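Local coordinates for protein glutathione transferase (Phanerochaete chrysosporium, PDB 4F0C) that binds oxidized glutathione and, as a glutathione transferase of the fungal Ure2p class, probably transfers glutathione to or from small molecules, at residues G4-L9 and D63-D68; L9-V14 and F32-V37. One frame throughout, in Å; residues are numbered along the deposited sequence.

Both contacts belong to the thioredoxin-like N-terminal domain and share strand 7-11, meeting at L9. Contact 2 pairs that strand in parallel with the outermost strand 32-36, completing a beta-alpha-beta unit; contact 1 lies where the same strand begins, against the turn after strand 60-63. Both are partly buried, but contact 1 sits nearer the surface, its centre about 21 Å from that of the chain, against 13 Å for contact 2. A regular ladder of backbone bonds does most of the work in contact 2, whereas in contact 1 side chains of H64, Y65 and D63 hold an irregular turn. A T8-E33 hydrogen bond links the two, and one sulfate ion touches K5 and T34.

Contact 1. Residues G4-L9 and D63-D68; sequences GKQFTL and DHYYND. With SO4 (sulfate ion), chain D.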
ATOM      1  N   GLY A   4       0.678  -5.601  33.157  1.00 18.73           N
ATOM      2  CA  GLY A   4       0.551  -5.837  31.730  1.00 16.27           C
ATOM      3  C   GLY A   4       0.629  -4.546  30.934  1.00 17.39           C
ATOM      4  O   GLY A   4      -0.058  -3.559  31.235  1.00 17.04           O
ATOM      5  N   LYS A   5       1.465  -4.565  29.898  1.00 15.81           N
ATOM      6  CA  LYS A   5       1.682  -3.394  29.070  1.00 17.40           C
ATOM      7  C   LYS A   5       0.480  -3.192  28.166  1.00 14.62           C
ATOM      8  O   LYS A   5      -0.326  -4.107  27.989  1.00 13.06           O
ATOM      9  CB  LYS A   5       2.961  -3.570  28.269  1.00 19.29           C
ATOM     10  CG  LYS A   5       4.212  -3.704  29.162  1.00 24.07           C
ATOM     11  CD  LYS A   5       5.509  -3.669  28.309  1.00 20.34           C
ATOM     12  CE  LYS A   5       6.787  -3.583  29.196  1.00 22.32           C
ATOM     13  NZ  LYS A   5       7.949  -3.293  28.287  1.00 23.93           N
ATOM     14  N   GLN A   6       0.346  -1.990  27.611  1.00 12.04           N
ATOM     15  CA  GLN A   6      -0.827  -1.706  26.819  1.00 10.77           C
ATOM     16  C   GLN A   6      -0.929  -2.540  25.552  1.00 16.09           C
ATOM     17  O   GLN A   6      -1.994  -3.034  25.235  1.00 12.65           O
ATOM     18  CB  GLN A   6      -0.930  -0.228  26.432  1.00 14.51           C
ATOM     19  CG  GLN A   6      -2.185   0.042  25.550  1.00 13.55           C
ATOM     20  CD  GLN A   6      -2.582   1.507  25.521  1.00 11.74           C
ATOM     21  OE1 GLN A   6      -1.838   2.367  26.005  1.00 14.83           O
ATOM     22  NE2 GLN A   6      -3.759   1.802  24.955  1.00 10.16           N
ATOM     23  N   PHE A   7       0.172  -2.644  24.810  1.00 15.41           N
ATOM     24  CA  PHE A   7       0.151  -3.253  23.485  1.00 12.66           C
ATOM     25  C   PHE A   7       1.036  -4.475  23.436  1.00 13.80           C
ATOM     26  O   PHE A   7       2.070  -4.534  24.120  1.00 15.98           O
ATOM     27  CB  PHE A   7       0.671  -2.253  22.425  1.00 10.28           C
ATOM     28  CG  PHE A   7      -0.146  -0.984  22.336  1.00 14.38           C
ATOM     29  CD1 PHE A   7      -1.392  -0.980  21.698  1.00 11.54           C
ATOM     30  CD2 PHE A   7       0.326   0.192  22.918  1.00 10.26           C
ATOM     31  CE1 PHE A   7      -2.148   0.222  21.589  1.00 13.05           C
ATOM     32  CE2 PHE A   7      -0.394   1.372  22.838  1.00 13.56           C
ATOM     33  CZ  PHE A   7      -1.657   1.396  22.177  1.00 13.18           C
ATOM     34  N   THR A   8       0.625  -5.446  22.624  1.00 11.16           N
ATOM     35  CA  THR A   8       1.552  -6.463  22.130  1.00 13.71           C
ATOM     36  C   THR A   8       1.815  -6.125  20.677  1.00 13.82           C
ATOM     37  O   THR A   8       0.872  -6.027  19.861  1.00 12.39           O
ATOM     38  CB  THR A   8       0.991  -7.898  22.204  1.00 15.66           C
ATOM     39  OG1 THR A   8       0.754  -8.237  23.562  1.00 16.03           O
ATOM     40  CG2 THR A   8       1.974  -8.916  21.611  1.00 13.22           C
ATOM     41  N   LEU A   9       3.088  -5.922  20.356  1.00 13.03           N
ATOM     42  CA  LEU A   9       3.498  -5.724  18.970  1.00 13.12           C
ATOM     43  C   LEU A   9       4.152  -7.008  18.469  1.00 14.00           C
ATOM     44  O   LEU A   9       5.188  -7.423  18.983  1.00 13.77           O
ATOM     45  CB  LEU A   9       4.507  -4.562  18.848  1.00 11.33           C
ATOM     46  CG  LEU A   9       5.135  -4.346  17.454  1.00 11.81           C
ATOM     47  CD1 LEU A   9       4.084  -4.069  16.355  1.00  9.71           C
ATOM     48  CD2 LEU A   9       6.203  -3.203  17.485  1.00 12.58           C
ATOM     49  N   ASP A  63      -4.269  -4.195  21.227  1.00  8.77           N
ATOM     50  CA  ASP A  63      -4.437  -3.147  22.224  1.00 10.38           C
ATOM     51  C   ASP A  63      -5.155  -3.733  23.458  1.00 11.83           C
ATOM     52  O   ASP A  63      -6.385  -3.870  23.518  1.00 12.62           O
ATOM     53  CB  ASP A  63      -5.192  -1.963  21.607  1.00 11.20           C
ATOM     54  CG  ASP A  63      -5.290  -0.762  22.537  1.00 14.38           C
ATOM     55  OD1 ASP A  63      -4.995  -0.873  23.768  1.00 11.88           O
ATOM     56  OD2 ASP A  63      -5.720   0.296  22.014  1.00 11.31           O
ATOM     57  N   HIS A  64      -4.371  -4.105  24.458  1.00 11.33           N
ATOM     58  CA  HIS A  64      -4.938  -4.756  25.625  1.00 13.69           C
ATOM     59  C   HIS A  64      -5.846  -3.834  26.453  1.00 14.63           C
ATOM     60  O   HIS A  64      -6.642  -4.318  27.249  1.00 16.78           O
ATOM     61  CB  HIS A  64      -3.823  -5.357  26.498  1.00 13.45           C
ATOM     62  CG  HIS A  64      -2.969  -6.354  25.775  1.00 16.47           C
ATOM     63  ND1 HIS A  64      -3.472  -7.537  25.272  1.00 14.86           N
ATOM     64  CD2 HIS A  64      -1.645  -6.355  25.487  1.00 16.16           C
ATOM     65  CE1 HIS A  64      -2.494  -8.216  24.695  1.00 17.65           C
ATOM     66  NE2 HIS A  64      -1.372  -7.529  24.825  1.00 17.27           N
ATOM     67  N   TYR A  65      -5.701  -2.514  26.290  1.00 12.00           N
ATOM     68  CA  TYR A  65      -6.479  -1.565  27.098  1.00 15.79           C
ATOM     69  C   TYR A  65      -7.731  -1.139  26.321  1.00 18.71           C
ATOM     70  O   TYR A  65      -8.488  -0.279  26.762  1.00 16.84           O
ATOM     71  CB  TYR A  65      -5.664  -0.314  27.465  1.00 10.85           C
ATOM     72  CG  TYR A  65      -4.416  -0.552  28.318  1.00 12.05           C
ATOM     73  CD1 TYR A  65      -4.068  -1.829  28.776  1.00 12.31           C
ATOM     74  CD2 TYR A  65      -3.603   0.538  28.703  1.00 12.47           C
ATOM     75  CE1 TYR A  65      -2.892  -2.016  29.578  1.00 12.67           C
ATOM     76  CE2 TYR A  65      -2.467   0.362  29.476  1.00 13.38           C
ATOM     77  CZ  TYR A  65      -2.101  -0.905  29.899  1.00 14.05           C
ATOM     78  OH  TYR A  65      -0.944  -1.040  30.662  1.00 15.32           O
ATOM     79  N   TYR A  66      -7.933  -1.748  25.160  1.00 12.15           N
ATOM     80  CA  TYR A  66      -9.160  -1.518  24.388  1.00 12.53           C
ATOM     81  C   TYR A  66      -9.761  -2.871  23.991  1.00 12.42           C
ATOM     82  O   TYR A  66      -9.967  -3.137  22.814  1.00 13.11           O
ATOM     83  CB  TYR A  66      -8.828  -0.670  23.164  1.00 13.14           C
ATOM     84  CG  TYR A  66     -10.035  -0.143  22.391  1.00 15.32           C
ATOM     85  CD1 TYR A  66     -11.065   0.535  23.051  1.00 18.59           C
ATOM     86  CD2 TYR A  66     -10.126  -0.323  21.014  1.00 13.75           C
ATOM     87  CE1 TYR A  66     -12.167   1.043  22.332  1.00 24.60           C
ATOM     88  CE2 TYR A  66     -11.211   0.175  20.288  1.00 15.46           C
ATOM     89  CZ  TYR A  66     -12.230   0.857  20.958  1.00 23.54           C
ATOM     90  OH  TYR A  66     -13.316   1.358  20.253  1.00 24.91           O
ATOM     91  N   ASN A  67     -10.000  -3.721  24.988  0.55 12.95           N
ATOM     92  CA  ASN A  67     -10.640  -5.023  24.789  0.55 18.18           C
ATOM     93  C   ASN A  67      -9.895  -5.935  23.807  0.55 16.47           C
ATOM     94  O   ASN A  67     -10.523  -6.717  23.100  0.55 13.27           O
ATOM     95  CB  ASN A  67     -12.101  -4.852  24.333  0.55 19.18           C
ATOM     96  CG  ASN A  67     -12.853  -3.814  25.159  0.55 23.84           C
ATOM     97  OD1 ASN A  67     -13.196  -4.063  26.313  0.55 25.74           O
ATOM     98  ND2 ASN A  67     -13.102  -2.641  24.571  0.55 25.31           N
ATOM     99  N   ASP A  68      -8.564  -5.842  23.793  1.00 14.62           N
ATOM    100  CA  ASP A  68      -7.712  -6.658  22.911  1.00 15.65           C
ATOM    101  C   ASP A  68      -8.012  -6.450  21.437  1.00 15.27           C
ATOM    102  O   ASP A  68      -7.928  -7.383  20.628  1.00 13.89           O
ATOM    103  CB  ASP A  68      -7.782  -8.153  23.288  1.00 21.06           C
ATOM    104  CG  ASP A  68      -7.089  -8.449  24.618  1.00 26.34           C
ATOM    105  OD1 ASP A  68      -6.209  -7.669  25.045  1.00 20.00           O
ATOM    106  OD2 ASP A  68      -7.434  -9.451  25.242  1.00 24.64           O
TER
HETATM  107  S   SO4 D 303       9.199  -6.621  26.432  0.88 43.35           S
HETATM  108  O1  SO4 D 303       9.057  -6.620  24.976  0.88 33.54           O
HETATM  109  O2  SO4 D 303       9.381  -8.008  26.840  0.88 52.19           O
HETATM  110  O3  SO4 D 303      10.374  -5.835  26.803  0.88 53.75           O
HETATM  111  O4  SO4 D 303       8.043  -6.070  27.134  0.88 32.46           O
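Y65 lays one face of its ring against Q6: the Q6 CA stands over it, 3.5 Å from the ring centroid, and CB and the amide follow along it, the amide plane 15° from the ring's. Besides this CH-pi contact, the Y65 OH donates to G4 O at 2.7 Å, in the carbonyl plane. A tyrosine suits the place because it supplies both a flat apolar cover and a polar tip. Q6, with CG anti to the backbone N (chi1 179°), extends toward D63, where NE2 donates to OD1 at 3.2 Å, on its syn side but tilted well out of the carboxylate plane. The same OD1 takes Y65 N from the opposite face of the carboxylate, closing an Asx turn, while OD2 is held by Y80 and Y85. D63 also pairs with F7 as an antiparallel non-hydrogen-bonded bridge, F7 CE1 lying 3.4 Å from D63 CG.

H64 is gripped three ways. Its N donates to Q6 O at 2.7 Å, while its imidazole spans two partners at the ring edge: NE2 gives to T8 OG1 at 2.6 Å, and ND1 to D68 OD1 at 2.7 Å, met from above the carboxylate plane. Without the imidazole, as with an alanine here, T8 and D68 would lose these donors and the turn would probably be less firmly tied to the strand. With both ring nitrogens donating, the imidazole is probably protonated, a state that D68, and E33 beyond T8, would favour. Side-chain and backbone bonds together tie the D63-Y66 turn to residues 4-8.

Contact 2. Residues L9-V14 and F32-V37; sequences LFNHQV and FETVYV. With SO4 (sulfate ion), chain D; SO4 (sulfate ion), chain G.
L9 and E33 start a ladder of backbone hydrogen bonds that pairs strands 9-11 and 32-36 in parallel. L9 N donates to E33 O at 2.9 Å and almost straight, V35 N returns to L9 O, N11 N goes to V35 O, and V37 N closes the series on N11 O. CA-H...O contacts run beside it, as from F10 CA to V35 O at 3.3 Å.

Apolar contacts line the face that carries F10 and V35. The F10 ring lies alongside V35, its CD1 3.8 Å from V35 CB, and also meets V37 CG2 and the rings of F49 (edge-to-face) and Y52. Branched V35 suits an extended strand.

On the other face the Y36 ring is sandwiched. T34 CG2 sits over one side, toward the rim; over the other, Q13 CG makes a CH-pi contact, 3.7 Å from the centroid. The Q13 chain bends at chi2 (96°), which lays its amide nearly flat on the ring, the planes 7° apart.

Polar ends use water and ions. One water joins N11 ND2 to T34 OG1. H12 NE2 and T34 N each donate to a sulfate, probably from the crystallisation liquor. The side chain of H12 comes within about 5 Å of the bound glutathione disulfide.

The backbone bonds thus fix the register of the beta-alpha-beta unit, with apolar and stacking contacts added on its two faces.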
ATOM      1  N   LEU A   9       3.088  -5.922  20.356  1.00 13.03           N
ATOM      2  CA  LEU A   9       3.498  -5.724  18.970  1.00 13.12           C
ATOM      3  C   LEU A   9       4.152  -7.008  18.469  1.00 14.00           C
ATOM      4  O   LEU A   9       5.188  -7.423  18.983  1.00 13.77           O
ATOM      5  CB  LEU A   9       4.507  -4.562  18.848  1.00 11.33           C
ATOM      6  CG  LEU A   9       5.135  -4.346  17.454  1.00 11.81           C
ATOM      7  CD1 LEU A   9       4.084  -4.069  16.355  1.00  9.71           C
ATOM      8  CD2 LEU A   9       6.203  -3.203  17.485  1.00 12.58           C
ATOM      9  N   PHE A  10       3.555  -7.641  17.467  1.00 11.98           N
ATOM     10  CA  PHE A  10       4.196  -8.772  16.836  1.00 13.23           C
ATOM     11  C   PHE A  10       5.151  -8.202  15.793  1.00 13.98           C
ATOM     12  O   PHE A  10       4.745  -7.480  14.879  1.00 11.75           O
ATOM     13  CB  PHE A  10       3.161  -9.713  16.203  1.00 13.30           C
ATOM     14  CG  PHE A  10       2.252 -10.378  17.215  1.00 13.94           C
ATOM     15  CD1 PHE A  10       2.682 -11.495  17.924  1.00 14.33           C
ATOM     16  CD2 PHE A  10       0.973  -9.885  17.453  1.00 16.61           C
ATOM     17  CE1 PHE A  10       1.856 -12.127  18.839  1.00 19.97           C
ATOM     18  CE2 PHE A  10       0.125 -10.521  18.371  1.00 17.03           C
ATOM     19  CZ  PHE A  10       0.585 -11.631  19.076  1.00 21.69           C
ATOM     20  N   ASN A  11       6.430  -8.498  15.984  1.00 15.12           N
ATOM     21  CA  ASN A  11       7.485  -7.890  15.210  1.00 15.48           C
ATOM     22  C   ASN A  11       8.406  -8.986  14.653  1.00 17.87           C
ATOM     23  O   ASN A  11       8.183 -10.189  14.866  1.00 15.18           O
ATOM     24  CB  ASN A  11       8.248  -6.898  16.130  1.00 14.36           C
ATOM     25  CG  ASN A  11       8.965  -5.783  15.358  1.00 14.48           C
ATOM     26  OD1 ASN A  11       9.025  -5.802  14.133  1.00 15.30           O
ATOM     27  ND2 ASN A  11       9.510  -4.814  16.082  1.00 13.06           N
ATOM     28  N   HIS A  12       9.444  -8.572  13.934  1.00 14.58           N
ATOM     29  CA  HIS A  12      10.505  -9.470  13.492  1.00 15.57           C
ATOM     30  C   HIS A  12      11.816  -8.687  13.581  1.00 18.18           C
ATOM     31  O   HIS A  12      11.821  -7.466  13.357  1.00 18.66           O
ATOM     32  CB  HIS A  12      10.288  -9.936  12.038  1.00 16.29           C
ATOM     33  CG  HIS A  12      11.197 -11.055  11.637  1.00 22.45           C
ATOM     34  ND1 HIS A  12      12.265 -10.880  10.785  1.00 22.45           N
ATOM     35  CD2 HIS A  12      11.235 -12.356  12.023  1.00 23.05           C
ATOM     36  CE1 HIS A  12      12.906 -12.029  10.635  1.00 22.82           C
ATOM     37  NE2 HIS A  12      12.301 -12.939  11.380  1.00 27.51           N
ATOM     38  N   GLN A  13      12.908  -9.377  13.914  1.00 20.13           N
ATOM     39  CA  GLN A  13      14.187  -8.725  14.123  1.00 17.60           C
ATOM     40  C   GLN A  13      14.767  -8.174  12.819  1.00 20.95           C
ATOM     41  O   GLN A  13      15.302  -7.063  12.793  1.00 21.37           O
ATOM     42  CB  GLN A  13      15.194  -9.683  14.800  1.00 20.05           C
ATOM     43  CG  GLN A  13      14.758 -10.217  16.178  1.00 17.83           C
ATOM     44  CD  GLN A  13      14.089 -11.585  16.099  1.00 23.35           C
ATOM     45  OE1 GLN A  13      13.400 -11.907  15.121  1.00 20.84           O
ATOM     46  NE2 GLN A  13      14.298 -12.402  17.127  1.00 22.37           N
ATOM     47  N   VAL A  14      14.670  -8.947  11.738  1.00 17.16           N
ATOM     48  CA  VAL A  14      15.304  -8.553  10.479  1.00 17.56           C
ATOM     49  C   VAL A  14      14.361  -7.741   9.581  1.00 19.29           C
ATOM     50  O   VAL A  14      14.764  -6.723   9.016  1.00 20.14           O
ATOM     51  CB  VAL A  14      15.806  -9.773   9.687  1.00 18.48           C
ATOM     52  CG1 VAL A  14      16.435  -9.314   8.361  1.00 22.88           C
ATOM     53  CG2 VAL A  14      16.823 -10.567  10.519  1.00 21.49           C
ATOM     54  N   PHE A  32       4.568  -1.244  25.689  1.00 13.23           N
ATOM     55  CA  PHE A  32       4.340  -2.362  24.776  1.00 13.26           C
ATOM     56  C   PHE A  32       5.324  -3.491  24.996  1.00 17.42           C
ATOM     57  O   PHE A  32       6.492  -3.255  25.309  1.00 17.42           O
ATOM     58  CB  PHE A  32       4.341  -1.920  23.288  1.00 10.64           C
ATOM     59  CG  PHE A  32       5.693  -1.418  22.753  1.00 15.05           C
ATOM     60  CD1 PHE A  32       6.122  -0.099  22.984  1.00 13.47           C
ATOM     61  CD2 PHE A  32       6.490  -2.242  21.959  1.00 15.70           C
ATOM     62  CE1 PHE A  32       7.347   0.381  22.463  1.00 13.81           C
ATOM     63  CE2 PHE A  32       7.704  -1.784  21.432  1.00 16.05           C
ATOM     64  CZ  PHE A  32       8.133  -0.463  21.679  1.00 14.96           C
ATOM     65  N   GLU A  33       4.842  -4.719  24.855  1.00 13.46           N
ATOM     66  CA  GLU A  33       5.750  -5.852  24.788  1.00 16.75           C
ATOM     67  C   GLU A  33       5.947  -6.177  23.307  1.00 18.18           C
ATOM     68  O   GLU A  33       5.077  -5.893  22.462  1.00 17.54           O
ATOM     69  CB  GLU A  33       5.200  -7.064  25.525  1.00 18.50           C
ATOM     70  CG  GLU A  33       3.978  -7.623  24.890  1.00 21.68           C
ATOM     71  CD  GLU A  33       3.662  -9.056  25.330  1.00 30.10           C
ATOM     72  OE1 GLU A  33       2.591  -9.546  24.936  1.00 26.37           O
ATOM     73  OE2 GLU A  33       4.465  -9.693  26.046  1.00 34.64           O
ATOM     74  N   THR A  34       7.104  -6.740  22.998  1.00 17.42           N
ATOM     75  CA  THR A  34       7.419  -7.147  21.634  1.00 18.65           C
ATOM     76  C   THR A  34       7.531  -8.644  21.592  1.00 18.42           C
ATOM     77  O   THR A  34       8.240  -9.234  22.386  1.00 16.39           O
ATOM     78  CB  THR A  34       8.722  -6.515  21.139  1.00 19.22           C
ATOM     79  OG1 THR A  34       8.545  -5.099  21.095  1.00 16.63           O
ATOM     80  CG2 THR A  34       9.047  -6.996  19.715  1.00 18.21           C
ATOM     81  N   VAL A  35       6.797  -9.247  20.662  1.00 15.75           N
ATOM     82  CA  VAL A  35       6.881 -10.678  20.423  1.00 18.47           C
ATOM     83  C   VAL A  35       7.435 -10.894  19.016  1.00 19.61           C
ATOM     84  O   VAL A  35       6.807 -10.486  18.025  1.00 19.86           O
ATOM     85  CB  VAL A  35       5.491 -11.334  20.503  1.00 18.19           C
ATOM     86  CG1 VAL A  35       5.605 -12.824  20.139  1.00 22.28           C
ATOM     87  CG2 VAL A  35       4.869 -11.144  21.903  1.00 18.11           C
ATOM     88  N   TYR A  36       8.614 -11.499  18.926  1.00 17.13           N
ATOM     89  CA  TYR A  36       9.183 -11.826  17.627  1.00 22.17           C
ATOM     90  C   TYR A  36       8.619 -13.146  17.123  1.00 27.30           C
ATOM     91  O   TYR A  36       8.810 -14.203  17.736  1.00 26.55           O
ATOM     92  CB  TYR A  36      10.711 -11.874  17.682  1.00 21.12           C
ATOM     93  CG  TYR A  36      11.337 -10.543  18.028  1.00 18.27           C
ATOM     94  CD1 TYR A  36      11.180  -9.432  17.188  1.00 18.45           C
ATOM     95  CD2 TYR A  36      12.092 -10.392  19.198  1.00 20.59           C
ATOM     96  CE1 TYR A  36      11.755  -8.195  17.517  1.00 20.44           C
ATOM     97  CE2 TYR A  36      12.668  -9.173  19.528  1.00 23.27           C
ATOM     98  CZ  TYR A  36      12.503  -8.084  18.689  1.00 23.08           C
ATOM     99  OH  TYR A  36      13.082  -6.885  19.037  1.00 23.18           O
ATOM    100  N   VAL A  37       7.922 -13.062  16.001  1.00 24.82           N
ATOM    101  CA  VAL A  37       7.299 -14.208  15.366  1.00 27.38           C
ATOM    102  C   VAL A  37       8.380 -14.849  14.531  1.00 30.71           C
ATOM    103  O   VAL A  37       9.085 -14.175  13.776  1.00 36.91           O
ATOM    104  CB  VAL A  37       6.150 -13.752  14.458  1.00 26.99           C
ATOM    105  CG1 VAL A  37       5.483 -14.951  13.807  1.00 27.22           C
ATOM    106  CG2 VAL A  37       5.144 -12.945  15.264  1.00 24.52           C
TER
HETATM  107  S   SO4 D 303       9.199  -6.621  26.432  0.88 43.35           S
HETATM  108  O1  SO4 D 303       9.057  -6.620  24.976  0.88 33.54           O
HETATM  109  O2  SO4 D 303       9.381  -8.008  26.840  0.88 52.19           O
HETATM  110  O3  SO4 D 303      10.374  -5.835  26.803  0.88 53.75           O
HETATM  111  O4  SO4 D 303       8.043  -6.070  27.134  0.88 32.46           O
HETATM  112  S   SO4 G 306      13.764 -15.938  10.895  0.82 87.84           S
HETATM  113  O1  SO4 G 306      13.053 -15.814   9.621  0.82 90.74           O
HETATM  114  O2  SO4 G 306      14.206 -17.318  11.059  0.82 88.55           O
HETATM  115  O3  SO4 G 306      14.923 -15.051  10.881  0.82 87.16           O
HETATM  116  O4  SO4 G 306      12.875 -15.577  11.999  0.82 83.01           O
HETATM  117  O   HOH W   1       9.625  -3.915  18.848  1.00 15.45           O
HETATM  118  O   HOH W   2      11.878 -14.300  15.047  1.00 32.36           O